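Local structure of HTPA Reductase (Selaginella moellendorffii, 5U5I) at residues Ala4-Asn9 / Ala26-Val31; Gly148-Tyr153 / Leu182-Lys187. The protein probably catalyses the NAD(P)H-dependent reduction of 4-hydroxy-tetrahydrodipicolinate to tetrahydrodipicolinate in lysine biosynthesis, and binds NAD. All blocks are in the same frame, centred on the assembly; numbering follows the deposited sequence.

Overall arrangement
Both segments of interaction 1 (4-9 with 26-31) come before those of interaction 2 (148-153 with 182-187) in the chain, and the two contacts lie on opposite sides of the chain's centre. Their centres are 45 Å apart and their nearest atoms about 32 Å. Interaction 1 belongs to the N-terminal, Rossmann-type part, where strand 6-9 borders the parallel array of strands and bound NAD is near. Interaction 2 joins two loops of the C-terminal part, beside strands 154-161 and 214-222, and it also meets the second subunit of the dimer. Interaction 1 thus lies in the nucleotide-binding part, interaction 2 in the part that meets the second subunit.

Interaction 1: Ala4-Asn9 / Ala26-Val31; sequences APVMVN and AGLRLV
Val6 and Leu30 form a single beta bridge, in which the backbone of Val6 reaches both neighbours of Leu30. Val6 N donates to Arg29 O at 2.9 Å, and Val6 O accepts from Val31 N at 2.8 Å.

Two waters carry the pairing beyond the bridge. One accepts from Arg29 N and donates to Ala4 O; the other accepts from Val8 N and donates to Val31 O.

The apolar contacts divide between two faces. On one, Val8 CG2 meets Leu30 CD1 at 3.8 Å, the two side chains crossing at about a right angle, while Val6 CG1 faces Leu28 CD2 at 4.3 Å. On the other, Pro5 CB lies 4.1 Å from Arg29 CB and 4.2 Å from Val31 CG2, and Met7 CB meets Val31 CB at 4.2 Å.

Val31 also makes a close methyl-to-carbonyl contact, its CG2 passing 3.3 Å from Val6 O. This methyl sits beside the backbone N of Val31 because CG1 takes the anti place (chi1 175°).

Gly27 ends helix 14-25 in a Schellman motif, which leads the chain back to strand 6-9, as after the first helix of a Rossmann fold. Val8 and Leu30 pack on Ala20 of that helix, Val6 and Leu28 on Val250 of helix 240-259, and Met7 and Val31 on Val67 of helix 60-70, while strand 6-9 pairs with strand 75-78.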
# COMPACT_ATOMS: atom_id res chain seq x y z
N ALA B 4 -30.44 1.41 13.46
CA ALA B 4 -31.09 2.68 13.78
C ALA B 4 -31.71 3.31 12.54
O ALA B 4 -31.21 3.13 11.43
CB ALA B 4 -30.08 3.65 14.38
N PRO B 5 -32.79 4.09 12.72
CA PRO B 5 -33.25 4.94 11.64
C PRO B 5 -32.24 6.06 11.36
O PRO B 5 -31.47 6.44 12.25
CB PRO B 5 -34.56 5.51 12.17
CG PRO B 5 -34.38 5.54 13.64
CD PRO B 5 -33.61 4.28 13.94
N VAL B 6 -32.24 6.59 10.14
CA VAL B 6 -31.30 7.65 9.77
C VAL B 6 -31.99 8.89 9.24
O VAL B 6 -32.95 8.81 8.46
CB VAL B 6 -30.21 7.19 8.76
CG1 VAL B 6 -29.28 6.21 9.44
CG2 VAL B 6 -30.82 6.54 7.53
N MSE B 7 -31.47 10.04 9.67
CA MSE B 7 -31.84 11.33 9.15
C MSE B 7 -30.65 11.78 8.36
O MSE B 7 -29.57 11.97 8.92
CB MSE B 7 -32.13 12.32 10.27
CG MSE B 7 -32.43 13.72 9.74
SE MSE B 7 -32.63 14.94 11.25
CE MSE B 7 -33.58 16.42 10.34
N VAL B 8 -30.85 11.99 7.06
CA VAL B 8 -29.79 12.47 6.17
C VAL B 8 -29.98 13.96 5.86
O VAL B 8 -30.97 14.34 5.23
CB VAL B 8 -29.79 11.64 4.88
CG1 VAL B 8 -28.67 12.07 3.95
CG2 VAL B 8 -29.68 10.15 5.22
N ASN B 9 -29.07 14.79 6.38
CA ASN B 9 -29.00 16.21 6.07
C ASN B 9 -27.76 16.41 5.18
O ASN B 9 -26.67 16.17 5.65
CB ASN B 9 -28.85 17.01 7.35
CG ASN B 9 -30.01 16.79 8.31
OD1 ASN B 9 -31.13 16.52 7.89
ND2 ASN B 9 -29.74 16.91 9.60
N ALA B 26 -30.81 -0.44 0.98
CA ALA B 26 -30.24 -1.44 1.89
C ALA B 26 -31.21 -1.91 2.98
O ALA B 26 -30.91 -2.85 3.70
CB ALA B 26 -28.96 -0.92 2.53
N GLY B 27 -32.36 -1.25 3.12
CA GLY B 27 -33.39 -1.65 4.08
C GLY B 27 -33.38 -0.88 5.39
O GLY B 27 -34.03 -1.29 6.33
N LEU B 28 -32.62 0.22 5.45
CA LEU B 28 -32.66 1.12 6.61
C LEU B 28 -33.93 1.96 6.52
O LEU B 28 -34.49 2.15 5.45
CB LEU B 28 -31.44 2.04 6.69
CG LEU B 28 -30.14 1.43 7.24
CD1 LEU B 28 -29.68 0.28 6.38
CD2 LEU B 28 -29.06 2.48 7.30
N ARG B 29 -34.37 2.45 7.68
CA ARG B 29 -35.51 3.36 7.80
C ARG B 29 -35.00 4.79 7.65
O ARG B 29 -34.20 5.26 8.44
CB ARG B 29 -36.16 3.16 9.18
CG ARG B 29 -37.49 3.87 9.36
CD ARG B 29 -38.05 3.66 10.75
NE ARG B 29 -38.49 2.29 10.99
CZ ARG B 29 -39.63 1.76 10.56
NH1 ARG B 29 -40.49 2.46 9.82
NH2 ARG B 29 -39.91 0.49 10.86
N LEU B 30 -35.46 5.48 6.61
CA LEU B 30 -35.12 6.87 6.38
C LEU B 30 -36.18 7.72 7.09
O LEU B 30 -37.37 7.61 6.81
CB LEU B 30 -35.08 7.20 4.88
CG LEU B 30 -34.67 8.62 4.43
CD1 LEU B 30 -33.25 9.03 4.83
CD2 LEU B 30 -34.85 8.78 2.94
N VAL B 31 -35.72 8.57 8.01
CA VAL B 31 -36.58 9.54 8.69
C VAL B 31 -37.13 10.49 7.61
O VAL B 31 -36.35 11.04 6.84
CB VAL B 31 -35.77 10.33 9.75
CG1 VAL B 31 -36.63 11.44 10.38
CG2 VAL B 31 -35.24 9.38 10.82
O HOH W 1 -32.75 1.71 9.89
O HOH W 2 -33.64 12.14 6.29

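Interaction 2: Gly148-Tyr153 / Leu182-Lys187; sequences GAFSGY and LGLDFK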
# COMPACT_ATOMS: atom_id res chain seq x y z
N GLY B 148 11.85 4.88 4.56
CA GLY B 148 12.89 5.03 3.56
C GLY B 148 13.03 3.94 2.51
O GLY B 148 13.95 4.01 1.71
N ALA B 149 12.09 2.98 2.45
CA ALA B 149 12.21 1.81 1.56
C ALA B 149 12.34 2.17 0.07
O ALA B 149 12.92 1.39 -0.70
CB ALA B 149 11.06 0.86 1.77
N PHE B 150 11.80 3.33 -0.31
CA PHE B 150 11.86 3.82 -1.68
C PHE B 150 12.75 5.06 -1.81
O PHE B 150 12.55 5.89 -2.72
CB PHE B 150 10.43 4.10 -2.18
CG PHE B 150 9.59 2.87 -2.39
CD1 PHE B 150 8.98 2.23 -1.31
CD2 PHE B 150 9.43 2.33 -3.66
CE1 PHE B 150 8.21 1.10 -1.50
CE2 PHE B 150 8.66 1.20 -3.85
CZ PHE B 150 8.05 0.59 -2.78
N SER B 151 13.75 5.18 -0.94
CA SER B 151 14.67 6.32 -0.95
C SER B 151 15.41 6.36 -2.27
O SER B 151 15.84 5.31 -2.77
CB SER B 151 15.66 6.24 0.21
OG SER B 151 16.55 7.34 0.18
N GLY B 152 15.50 7.55 -2.87
CA GLY B 152 16.09 7.72 -4.19
C GLY B 152 15.15 7.58 -5.38
O GLY B 152 15.49 7.98 -6.48
N TYR B 153 13.95 7.01 -5.17
CA TYR B 153 12.98 6.87 -6.26
C TYR B 153 12.32 8.22 -6.58
O TYR B 153 12.36 9.15 -5.78
CB TYR B 153 11.90 5.81 -5.94
CG TYR B 153 12.31 4.36 -6.11
CD1 TYR B 153 13.52 3.87 -5.59
CD2 TYR B 153 11.48 3.45 -6.76
CE1 TYR B 153 13.89 2.54 -5.74
CE2 TYR B 153 11.84 2.12 -6.92
CZ TYR B 153 13.05 1.67 -6.41
OH TYR B 153 13.40 0.35 -6.56
N LEU B 182 8.40 7.00 3.21
CA LEU B 182 9.05 5.98 2.38
C LEU B 182 10.30 6.44 1.62
O LEU B 182 10.91 5.63 0.92
CB LEU B 182 8.02 5.35 1.41
CG LEU B 182 7.01 4.44 2.13
CD1 LEU B 182 5.72 4.26 1.33
CD2 LEU B 182 7.64 3.08 2.44
N GLY B 183 10.68 7.71 1.76
CA GLY B 183 11.91 8.26 1.17
C GLY B 183 11.73 9.05 -0.12
O GLY B 183 12.72 9.45 -0.75
N LEU B 184 10.48 9.29 -0.52
CA LEU B 184 10.22 10.09 -1.72
C LEU B 184 10.31 11.57 -1.36
O LEU B 184 9.89 11.98 -0.29
CB LEU B 184 8.85 9.76 -2.33
CG LEU B 184 8.69 8.48 -3.15
CD1 LEU B 184 9.75 8.42 -4.25
CD2 LEU B 184 8.73 7.23 -2.30
N ASP B 185 10.90 12.35 -2.27
CA ASP B 185 11.00 13.80 -2.13
C ASP B 185 9.99 14.42 -3.10
O ASP B 185 10.15 14.32 -4.33
CB ASP B 185 12.42 14.28 -2.45
CG ASP B 185 12.57 15.80 -2.36
OD1 ASP B 185 11.86 16.42 -1.52
OD2 ASP B 185 13.39 16.38 -3.11
N PHE B 186 8.96 15.06 -2.54
CA PHE B 186 7.79 15.49 -3.31
C PHE B 186 6.98 16.55 -2.55
O PHE B 186 6.34 16.24 -1.55
CB PHE B 186 6.93 14.26 -3.61
CG PHE B 186 5.88 14.49 -4.66
CD1 PHE B 186 6.16 14.27 -6.00
CD2 PHE B 186 4.59 14.88 -4.30
CE1 PHE B 186 5.19 14.46 -6.97
CE2 PHE B 186 3.62 15.08 -5.26
CZ PHE B 186 3.91 14.86 -6.59
N LYS B 187 7.02 17.79 -3.01
CA LYS B 187 6.17 18.86 -2.45
C LYS B 187 4.71 18.68 -2.90
O LYS B 187 4.43 18.08 -3.94
CB LYS B 187 6.70 20.23 -2.86
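Leu182 O reaches into the concave side of the turn Gly148-Ser151 and takes the N-H of Phe150 at 2.8 Å, in a bond bent at the hydrogen (145°). The N atoms of Ala149 and Ser151 also lie near this oxygen, but do not point their hydrogens at it well enough to bond. The turn is type I, closed by Ser151 N to Gly148 O, and a type II turn from Phe150 to Tyr153 follows it.

Gly183 makes this close fit possible. It ends helix 170-181 in a Schellman motif with positive phi, and a side chain there would run into Ser151 CA.

Two leucines supply the bumps. Leu182 lies alongside Phe150, both pointing the same way, and its CD2 sits in the notch where Ala149 CB and the Phe150 ring edge come together, 4.1 Å from Ala149 CB and from Phe150 CD1. Leu184 has CG beside its backbone N (chi1 -78°), and chi2 (-53°) turns the fork so that CD2 meets Phe150 CB at 3.6 Å and CD1 meets Tyr153 CB at 3.8 Å. CD1 also presses to 3.1 Å of Tyr153 O, a tight fit. An alanine here removes both methyls and would probably leave a gap beside Phe150 CB and Tyr153 CB. Phe150 CD2 sits 3.9 Å above the Tyr153 ring plane, toward its rim.

Phe150 and Leu182 pack on Met142 of helix 130-145, Leu184 on Leu155 of strand 154-161, and Phe150 and Tyr153 on Ile221 of strand 214-222, while Gln131 NE2 of the second subunit hydrogen-bonds to Ala149 O.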